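Side-chain contacts in tudor and KH domain-containing protein homolog (Drosophila melanogaster, PDB 5YGB), which takes part in the piRNA pathway that silences transposons in the germline, probably by recruiting Piwi proteins, and binds the N-terminus of Piwi through its Tudor domain: residues I147-F150 and E151-T154; Q21-G24 and P25-K29; C110-R113 and T114-T118. The protein carries 1 engineered substitution. All coordinates share one frame; numbering follows the deposited sequence.

Contact 1 of 3, residues I147-F150 and E151-T154; sequences IAKF and EELT
F150 has its CG anti to the backbone N (chi1 -176°), which sets the phenyl ring beside its own carbonyl carbon, where T154 CG2 can reach one face, and T154 has chi1 60°, with OG1 between its own N and carbonyl carbon and CG2 beside the N. This rotation sends the two branches of T154 to different partners. OG1 donates to F150 O at 2.8 Å, and CG2 lies over one face of the F150 ring, 3.9 Å from its centroid, a CH-pi contact displaced toward the rim. F150 O is gripped a second time by T154 N at 3.0 Å; the two donors approach from opposite faces of the carbonyl plane, the hydroxyl bonding back to the carbonyl four residues earlier. These are the last turns of helix 144-154, which packs on strand 5-12 of the staphylococcal-nuclease-like part of the extended Tudor domain. V12 and F18 meet the F150 side chain, V9 touches T154, and I205 and M209 of helix 205-211 cover L153 as well as F150. On the neighbouring flank of the helix, the bent aliphatic chain of K149 crosses L153, with K149 CE 3.8 Å from L153 CD2; its NZ makes a weak hydrogen bond to Q212. E151 runs extended beside I147, its CD 4.1 Å from I147 CG2.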
ATOM      1  N   ILE A 147      -9.829   3.887 -13.272  1.00 16.70           N
ATOM      2  CA  ILE A 147      -9.392   3.438 -11.959  1.00 16.06           C
ATOM      3  C   ILE A 147     -10.259   2.270 -11.505  1.00 16.41           C
ATOM      4  O   ILE A 147      -9.737   1.261 -11.030  1.00 15.81           O
ATOM      5  CB  ILE A 147      -9.442   4.585 -10.931  1.00 18.66           C
ATOM      6  CG1 ILE A 147      -8.507   5.717 -11.362  1.00 16.89           C
ATOM      7  CG2 ILE A 147      -9.068   4.074  -9.546  1.00 18.13           C
ATOM      8  CD1 ILE A 147      -8.616   6.969 -10.513  1.00 18.03           C
ATOM      9  N   ALA A 148     -11.571   2.392 -11.677  1.00 17.90           N
ATOM     10  CA  ALA A 148     -12.494   1.323 -11.305  1.00 16.57           C
ATOM     11  C   ALA A 148     -12.225   0.035 -12.081  1.00 17.37           C
ATOM     12  O   ALA A 148     -12.221  -1.055 -11.502  1.00 17.57           O
ATOM     13  CB  ALA A 148     -13.940   1.779 -11.512  1.00 18.25           C
ATOM     14  N   LYS A 149     -11.989   0.153 -13.383  1.00 17.53           N
ATOM     15  CA  LYS A 149     -11.713  -1.028 -14.186  1.00 18.10           C
ATOM     16  C   LYS A 149     -10.438  -1.718 -13.699  1.00 14.75           C
ATOM     17  O   LYS A 149     -10.388  -2.943 -13.614  1.00 14.25           O
ATOM     18  CB  LYS A 149     -11.590  -0.665 -15.669  1.00 18.52           C
ATOM     19  CG  LYS A 149     -11.320  -1.853 -16.579  1.00 17.16           C
ATOM     20  CD  LYS A 149     -12.443  -2.872 -16.526  1.00 21.45           C
ATOM     21  CE  LYS A 149     -12.212  -4.002 -17.519  1.00 28.19           C
ATOM     22  NZ  LYS A 149     -13.394  -4.905 -17.636  1.00 37.34           N
ATOM     23  N   PHE A 150      -9.422  -0.929 -13.371  1.00 14.83           N
ATOM     24  CA  PHE A 150      -8.178  -1.502 -12.873  1.00 14.21           C
ATOM     25  C   PHE A 150      -8.390  -2.183 -11.507  1.00 14.94           C
ATOM     26  O   PHE A 150      -7.849  -3.262 -11.249  1.00 12.83           O
ATOM     27  CB  PHE A 150      -7.091  -0.422 -12.792  1.00 14.56           C
ATOM     28  CG  PHE A 150      -5.748  -0.945 -12.382  1.00 12.06           C
ATOM     29  CD1 PHE A 150      -4.996  -1.716 -13.257  1.00 13.70           C
ATOM     30  CD2 PHE A 150      -5.245  -0.683 -11.118  1.00 15.30           C
ATOM     31  CE1 PHE A 150      -3.744  -2.207 -12.886  1.00 13.61           C
ATOM     32  CE2 PHE A 150      -3.996  -1.182 -10.731  1.00 15.65           C
ATOM     33  CZ  PHE A 150      -3.242  -1.943 -11.623  1.00 12.92           C
ATOM     34  N   GLU A 151      -9.172  -1.563 -10.633  1.00 15.00           N
ATOM     35  CA  GLU A 151      -9.521  -2.187  -9.360  1.00 16.07           C
ATOM     36  C   GLU A 151     -10.245  -3.511  -9.577  1.00 15.22           C
ATOM     37  O   GLU A 151      -9.989  -4.482  -8.864  1.00 15.82           O
ATOM     38  CB  GLU A 151     -10.384  -1.243  -8.521  1.00 16.26           C
ATOM     39  CG  GLU A 151      -9.599  -0.049  -7.991  1.00 15.83           C
ATOM     40  CD  GLU A 151     -10.467   0.984  -7.301  1.00 25.16           C
ATOM     41  OE1 GLU A 151     -11.631   1.159  -7.714  1.00 28.04           O
ATOM     42  OE2 GLU A 151      -9.976   1.625  -6.351  1.00 36.36           O
ATOM     43  N   GLU A 152     -11.145  -3.547 -10.556  1.00 14.89           N
ATOM     44  CA  GLU A 152     -11.882  -4.766 -10.888  1.00 15.84           C
ATOM     45  C   GLU A 152     -10.979  -5.869 -11.426  1.00 15.95           C
ATOM     46  O   GLU A 152     -11.072  -7.024 -10.994  1.00 17.73           O
ATOM     47  CB  GLU A 152     -12.973  -4.461 -11.920  1.00 18.82           C
ATOM     48  CG  GLU A 152     -14.103  -3.576 -11.415  1.00 39.89           C
ATOM     49  CD  GLU A 152     -15.126  -3.264 -12.500  1.00 51.65           C
ATOM     50  OE1 GLU A 152     -15.058  -2.163 -13.092  1.00 44.83           O
ATOM     51  OE2 GLU A 152     -15.995  -4.123 -12.763  1.00 61.05           O
ATOM     52  N   LEU A 153     -10.120  -5.530 -12.382  1.00 15.13           N
ATOM     53  CA  LEU A 153      -9.261  -6.533 -12.997  1.00 15.25           C
ATOM     54  C   LEU A 153      -8.248  -7.098 -11.997  1.00 14.94           C
ATOM     55  O   LEU A 153      -7.877  -8.274 -12.061  1.00 17.33           O
ATOM     56  CB  LEU A 153      -8.529  -5.946 -14.201  1.00 16.16           C
ATOM     57  CG  LEU A 153      -9.419  -5.568 -15.393  1.00 15.26           C
ATOM     58  CD1 LEU A 153      -8.601  -4.879 -16.483  1.00 18.64           C
ATOM     59  CD2 LEU A 153     -10.140  -6.796 -15.942  1.00 21.88           C
ATOM     60  N   THR A 154      -7.803  -6.263 -11.065  1.00 13.35           N
ATOM     61  CA  THR A 154      -6.848  -6.727 -10.063  1.00 14.01           C
ATOM     62  C   THR A 154      -7.529  -7.313  -8.831  1.00 14.30           C
ATOM     63  O   THR A 154      -6.867  -7.954  -8.020  1.00 14.58           O
ATOM     64  CB  THR A 154      -5.908  -5.594  -9.593  1.00 13.31           C
ATOM     65  OG1 THR A 154      -6.672  -4.534  -9.004  1.00 13.73           O
ATOM     66  CG2 THR A 154      -5.076  -5.052 -10.749  1.00 15.89           C
TER

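Contact 2 of 3, residues Q21-G24 and P25-K29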
ATOM      1  N   GLN A  21       2.022  -7.084  -3.114  1.00  9.88           N
ATOM      2  CA  GLN A  21       2.621  -7.958  -2.118  1.00  9.66           C
ATOM      3  C   GLN A  21       3.030  -9.245  -2.804  1.00 10.39           C
ATOM      4  O   GLN A  21       2.299  -9.736  -3.662  1.00 12.10           O
ATOM      5  CB  GLN A  21       1.621  -8.291  -1.015  1.00  9.98           C
ATOM      6  CG  GLN A  21       1.053  -7.082  -0.263  1.00 10.85           C
ATOM      7  CD  GLN A  21      -0.177  -7.446   0.535  1.00 10.12           C
ATOM      8  OE1 GLN A  21      -0.928  -8.346   0.154  1.00 12.22           O
ATOM      9  NE2 GLN A  21      -0.399  -6.750   1.641  1.00 10.99           N
ATOM     10  N   LEU A  22       4.155  -9.821  -2.405  1.00  9.61           N
ATOM     11  CA  LEU A  22       4.562 -11.120  -2.920  1.00  9.68           C
ATOM     12  C   LEU A  22       3.824 -12.252  -2.227  1.00 10.94           C
ATOM     13  O   LEU A  22       3.734 -12.280  -0.998  1.00 12.70           O
ATOM     14  CB  LEU A  22       6.062 -11.336  -2.735  1.00 11.22           C
ATOM     15  CG  LEU A  22       6.983 -10.386  -3.477  1.00 15.96           C
ATOM     16  CD1 LEU A  22       8.419 -10.739  -3.140  1.00 19.28           C
ATOM     17  CD2 LEU A  22       6.747 -10.512  -4.941  1.00 20.03           C
ATOM     18  N   ILE A  23       3.336 -13.197  -3.017  1.00 10.21           N
ATOM     19  CA  ILE A  23       2.716 -14.414  -2.503  1.00 12.81           C
ATOM     20  C   ILE A  23       3.770 -15.445  -2.161  1.00 13.48           C
ATOM     21  O   ILE A  23       4.705 -15.679  -2.928  1.00 13.97           O
ATOM     22  CB  ILE A  23       1.749 -15.005  -3.533  1.00 12.69           C
ATOM     23  CG1 ILE A  23       0.626 -14.011  -3.820  1.00 14.59           C
ATOM     24  CG2 ILE A  23       1.185 -16.349  -3.053  1.00 15.44           C
ATOM     25  CD1 ILE A  23      -0.321 -14.471  -4.902  1.00 18.34           C
ATOM     26  N   GLY A  24       3.617 -16.093  -1.016  1.00 15.41           N
ATOM     27  CA  GLY A  24       4.509 -17.177  -0.652  1.00 20.75           C
ATOM     28  C   GLY A  24       4.751 -17.166   0.838  1.00 17.28           C
ATOM     29  O   GLY A  24       3.868 -16.748   1.603  1.00 15.42           O
ATOM     30  N   PRO A  25       5.952 -17.567   1.267  1.00 19.77           N
ATOM     31  CA  PRO A  25       6.238 -17.603   2.700  1.00 19.58           C
ATOM     32  C   PRO A  25       6.070 -16.227   3.325  1.00 18.62           C
ATOM     33  O   PRO A  25       5.678 -16.132   4.478  1.00 16.39           O
ATOM     34  CB  PRO A  25       7.696 -18.068   2.767  1.00 22.92           C
ATOM     35  CG  PRO A  25       7.961 -18.704   1.447  1.00 29.14           C
ATOM     36  CD  PRO A  25       7.119 -17.969   0.461  1.00 27.39           C
ATOM     37  N   GLN A  26       6.311 -15.182   2.536  1.00 16.40           N
ATOM     38  CA  GLN A  26       6.193 -13.828   3.060  0.57 16.55           C
ATOM     39  C   GLN A  26       4.754 -13.408   3.274  1.00 14.28           C
ATOM     40  O   GLN A  26       4.465 -12.713   4.261  1.00 14.45           O
ATOM     41  CB  GLN A  26       6.870 -12.834   2.132  0.57 16.88           C
ATOM     42  CG  GLN A  26       8.356 -12.915   2.198  0.57 17.38           C
ATOM     43  CD  GLN A  26       8.992 -11.802   1.431  0.57 12.93           C
ATOM     44  OE1 GLN A  26       8.860 -10.636   1.799  0.57 11.10           O
ATOM     45  NE2 GLN A  26       9.704 -12.145   0.363  0.57 14.75           N
ATOM     46  N   SER A  27       3.858 -13.823   2.390  1.00 14.55           N
ATOM     47  CA  SER A  27       2.460 -13.469   2.556  1.00 14.07           C
ATOM     48  C   SER A  27       1.850 -14.285   3.700  1.00 14.33           C
ATOM     49  O   SER A  27       0.990 -13.790   4.425  1.00 11.99           O
ATOM     50  CB  SER A  27       1.678 -13.634   1.244  1.00 13.26           C
ATOM     51  OG  SER A  27       1.560 -14.991   0.826  1.00 13.26           O
ATOM     52  N   LYS A  28       2.303 -15.521   3.881  1.00 13.04           N
ATOM     53  CA  LYS A  28       1.851 -16.319   5.013  0.57 12.08           C
ATOM     54  C   LYS A  28       2.319 -15.682   6.318  1.00 13.71           C
ATOM     55  O   LYS A  28       1.560 -15.585   7.287  1.00 13.35           O
ATOM     56  CB  LYS A  28       2.353 -17.760   4.894  0.57 12.59           C
ATOM     57  CG  LYS A  28       1.718 -18.528   3.729  0.57 12.59           C
ATOM     58  CD  LYS A  28       2.062 -20.014   3.751  0.57 12.19           C
ATOM     59  CE  LYS A  28       3.544 -20.266   3.501  0.57 16.55           C
ATOM     60  NZ  LYS A  28       3.846 -21.726   3.570  0.57 19.17           N
ATOM     61  N   LYS A  29       3.568 -15.223   6.348  1.00 13.40           N
ATOM     62  CA  LYS A  29       4.092 -14.556   7.530  1.00 14.62           C
ATOM     63  C   LYS A  29       3.346 -13.251   7.793  1.00 12.50           C
ATOM     64  O   LYS A  29       3.076 -12.916   8.945  1.00 13.48           O
ATOM     65  CB  LYS A  29       5.599 -14.288   7.386  1.00 16.01           C
ATOM     66  CG  LYS A  29       6.461 -15.520   7.620  1.00 18.28           C
ATOM     67  CD  LYS A  29       7.949 -15.209   7.547  1.00 24.95           C
ATOM     68  CE  LYS A  29       8.445 -15.113   6.121  1.00 32.12           C
ATOM     69  NZ  LYS A  29       9.821 -14.542   6.058  1.00 38.39           N
TER
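G24 O receives two backbone N-H groups of the helix that follows it: K28 N at 3.0 Å, in a nearly straight bond, and S27 N, whose bond is weak because it is strongly bent. A side chain adds a bond in the reverse direction. S27 OG accepts from G24 N at 3.0 Å and 170°, and what puts it there is its chi1 of 67°, which turns the oxygen back over the helix start instead of outward. S27 CB rests 3.3 Å from L22 O, where the strand ends. G24 has phi 144°, a value at which a side chain would be jammed against the carbonyl O of I23 and against P25 CD. L22 CD1 lies 4.0 Å from Q26 NE2 in one of the glutamine's two conformers, the chains pointing the same way; R120 and Q122 bond to Q26 OE1, and L22 touches M5 of strand 5-12. Strand 17-22 passes through the two-residue turn I23-G24 into helix 25-41, which joins the two halves of the extended Tudor domain. G24 as N-cap, P25 at N1 and S27 at N3 make only the N3-to-N-cap half of a capping box, the glycine having no side chain to return the bond.

Contact 3 of 3, residues C110-R113 and T114-T118; sequences CELR and TDFLT
R113 and D115 meet in a side-on salt bridge, the guanidinium giving NE and one NH to the two carboxylate oxygens. R113 NE reaches D115 OD1 at 2.7 Å, and R113 NH2 reaches D115 OD2 at 2.8 Å; each oxygen uses its syn lone pair, and the two planes are only 7° apart. D115 has chi1 59°, which swings its carboxylate toward the arginine two residues earlier. Stacking comes next: the same guanidinium lies flat on the F116 ring, centres 4.0 Å apart and planes at 27°, with F116 CZ over one of its faces. The apolar contacts centre on L112, whose CD1 packs 3.7 Å from F116 CB while its CD2 lies 3.7 Å from L117 CD2. In the backbone, F116 N donates to R113 O at 2.9 Å, at the entry to the 3-10 turn 114-117 that follows strand 109-111 of the Tudor core. R113 also has partners on helix 25-41, a salt bridge to E36 and a cation-pi contact with Y40. A leucine in place of R113 would probably leave the D115 carboxylate without its mate and the F116 ring without its stacked cation. With D115 and E36 both close, the positive charge is probably well balanced, and D115 at the edge and F116 at a face fix the guanidinium plane.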
ATOM      1  N   CYS A 110       0.126   2.787  18.794  1.00 12.37           N
ATOM      2  CA  CYS A 110       1.067   2.373  19.839  1.00 11.64           C
ATOM      3  C   CYS A 110       2.460   2.245  19.256  1.00 10.71           C
ATOM      4  O   CYS A 110       2.625   2.110  18.044  1.00 11.13           O
ATOM      5  CB  CYS A 110       0.681   1.025  20.461  1.00 11.24           C
ATOM      6  SG  CYS A 110      -0.830   1.005  21.402  1.00 14.63           S
ATOM      7  N   GLU A 111       3.473   2.248  20.110  1.00 11.48           N
ATOM      8  CA  GLU A 111       4.789   1.823  19.668  1.00 10.53           C
ATOM      9  C   GLU A 111       4.737   0.370  19.196  1.00 11.41           C
ATOM     10  O   GLU A 111       3.935  -0.430  19.695  1.00 11.59           O
ATOM     11  CB  GLU A 111       5.809   1.983  20.796  1.00 11.95           C
ATOM     12  CG  GLU A 111       6.037   3.436  21.172  1.00 13.93           C
ATOM     13  CD  GLU A 111       7.049   3.633  22.283  1.00 15.70           C
ATOM     14  OE1 GLU A 111       7.572   4.758  22.414  1.00 15.46           O
ATOM     15  OE2 GLU A 111       7.309   2.673  23.035  1.00 15.59           O
ATOM     16  N   LEU A 112       5.595   0.026  18.246  1.00 10.67           N
ATOM     17  CA  LEU A 112       5.638  -1.329  17.699  1.00  9.67           C
ATOM     18  C   LEU A 112       6.586  -2.219  18.505  1.00 12.25           C
ATOM     19  O   LEU A 112       7.770  -1.882  18.650  1.00 13.38           O
ATOM     20  CB  LEU A 112       6.071  -1.281  16.230  1.00 11.24           C
ATOM     21  CG  LEU A 112       6.009  -2.610  15.482  1.00  9.46           C
ATOM     22  CD1 LEU A 112       4.569  -3.062  15.319  1.00 12.10           C
ATOM     23  CD2 LEU A 112       6.686  -2.477  14.116  1.00 11.84           C
ATOM     24  N   ARG A 113       6.072  -3.337  19.029  1.00 13.25           N
ATOM     25  CA  ARG A 113       6.909  -4.314  19.721  1.00 14.24           C
ATOM     26  C   ARG A 113       8.044  -4.715  18.789  1.00 13.97           C
ATOM     27  O   ARG A 113       7.815  -5.010  17.615  1.00 13.45           O
ATOM     28  CB  ARG A 113       6.086  -5.521  20.151  1.00 16.66           C
ATOM     29  CG  ARG A 113       6.704  -6.345  21.279  1.00 15.71           C
ATOM     30  CD  ARG A 113       5.793  -7.494  21.657  1.00 15.83           C
ATOM     31  NE  ARG A 113       5.895  -8.580  20.688  1.00 15.70           N
ATOM     32  CZ  ARG A 113       4.954  -9.498  20.478  1.00 19.76           C
ATOM     33  NH1 ARG A 113       3.809  -9.453  21.145  1.00 19.33           N
ATOM     34  NH2 ARG A 113       5.161 -10.461  19.591  1.00 19.30           N
ATOM     35  N   THR A 114       9.264  -4.755  19.325  1.00 16.60           N
ATOM     36  CA  THR A 114      10.470  -4.806  18.502  0.60 16.10           C
ATOM     37  C   THR A 114      10.514  -6.001  17.541  1.00 15.78           C
ATOM     38  O   THR A 114      10.950  -5.871  16.397  1.00 16.66           O
ATOM     39  CB  THR A 114      11.728  -4.803  19.404  0.60 24.04           C
ATOM     40  OG1 THR A 114      11.771  -3.576  20.140  0.60 24.47           O
ATOM     41  CG2 THR A 114      12.996  -4.917  18.578  0.60 21.75           C
ATOM     42  N   ASP A 115      10.049  -7.162  17.983  1.00 15.72           N
ATOM     43  CA  ASP A 115      10.119  -8.339  17.117  1.00 16.48           C
ATOM     44  C   ASP A 115       9.180  -8.255  15.909  1.00 17.19           C
ATOM     45  O   ASP A 115       9.376  -8.970  14.924  1.00 16.80           O
ATOM     46  CB  ASP A 115       9.836  -9.613  17.924  1.00 18.48           C
ATOM     47  CG  ASP A 115       8.483  -9.589  18.591  1.00 18.64           C
ATOM     48  OD1 ASP A 115       8.295  -8.745  19.496  1.00 23.05           O
ATOM     49  OD2 ASP A 115       7.618 -10.408  18.223  1.00 23.66           O
ATOM     50  N   PHE A 116       8.179  -7.372  15.955  1.00 14.23           N
ATOM     51  CA  PHE A 116       7.293  -7.199  14.795  1.00 12.78           C
ATOM     52  C   PHE A 116       7.991  -6.461  13.649  1.00 13.65           C
ATOM     53  O   PHE A 116       7.439  -6.357  12.561  1.00 13.01           O
ATOM     54  CB  PHE A 116       6.016  -6.440  15.184  1.00 11.76           C
ATOM     55  CG  PHE A 116       5.051  -7.228  16.046  1.00 13.46           C
ATOM     56  CD1 PHE A 116       4.721  -8.541  15.754  1.00 13.80           C
ATOM     57  CD2 PHE A 116       4.463  -6.624  17.143  1.00 13.82           C
ATOM     58  CE1 PHE A 116       3.820  -9.247  16.552  1.00 16.07           C
ATOM     59  CE2 PHE A 116       3.574  -7.320  17.943  1.00 15.15           C
ATOM     60  CZ  PHE A 116       3.251  -8.626  17.648  1.00 16.58           C
ATOM     61  N   LEU A 117       9.203  -5.967  13.882  1.00 14.29           N
ATOM     62  CA  LEU A 117       9.979  -5.303  12.832  1.00 16.25           C
ATOM     63  C   LEU A 117      10.683  -6.252  11.881  1.00 18.31           C
ATOM     64  O   LEU A 117      11.117  -5.827  10.808  1.00 26.52           O
ATOM     65  CB  LEU A 117      11.036  -4.397  13.448  1.00 16.80           C
ATOM     66  CG  LEU A 117      10.529  -3.056  13.929  1.00 18.77           C
ATOM     67  CD1 LEU A 117      11.633  -2.395  14.710  1.00 23.63           C
ATOM     68  CD2 LEU A 117      10.115  -2.183  12.743  1.00 17.25           C
ATOM     69  N   THR A 118      10.821  -7.512  12.269  1.00 16.28           N
ATOM     70  CA  THR A 118      11.638  -8.485  11.535  1.00 18.60           C
ATOM     71  C   THR A 118      11.217  -8.694  10.078  1.00 22.34           C
ATOM     72  O   THR A 118      12.066  -8.754   9.182  1.00 24.46           O
ATOM     73  CB  THR A 118      11.615  -9.847  12.251  1.00 17.41           C
ATOM     74  OG1 THR A 118      12.220  -9.707  13.544  1.00 30.75           O
ATOM     75  CG2 THR A 118      12.386 -10.890  11.461  1.00 33.33           C
TER

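Overall arrangement
Contact 1 is partly buried, whereas contacts 2 and 3 lie at the surface. Contact 1 and the strand side of contact 2 belong to the nuclease-like half: helix 144-154 packs on strand 5-12, to which the strand leading into contact 2 is paired, yet their centres are about 22 Å apart. Contact 2 opens the connecting helix 25-41, and contact 3 lies against its later turns, with about 19 Å between centres. Contact 3 is in the Tudor core, about 34 Å from contact 1 by centres and across the chain's centre. The chemistry differs accordingly: aromatic and methyl packing with a hydroxyl bonded within its own helix, a helix start capped by backbone and serine hydroxyl, and a charged bridge stacked on a ring.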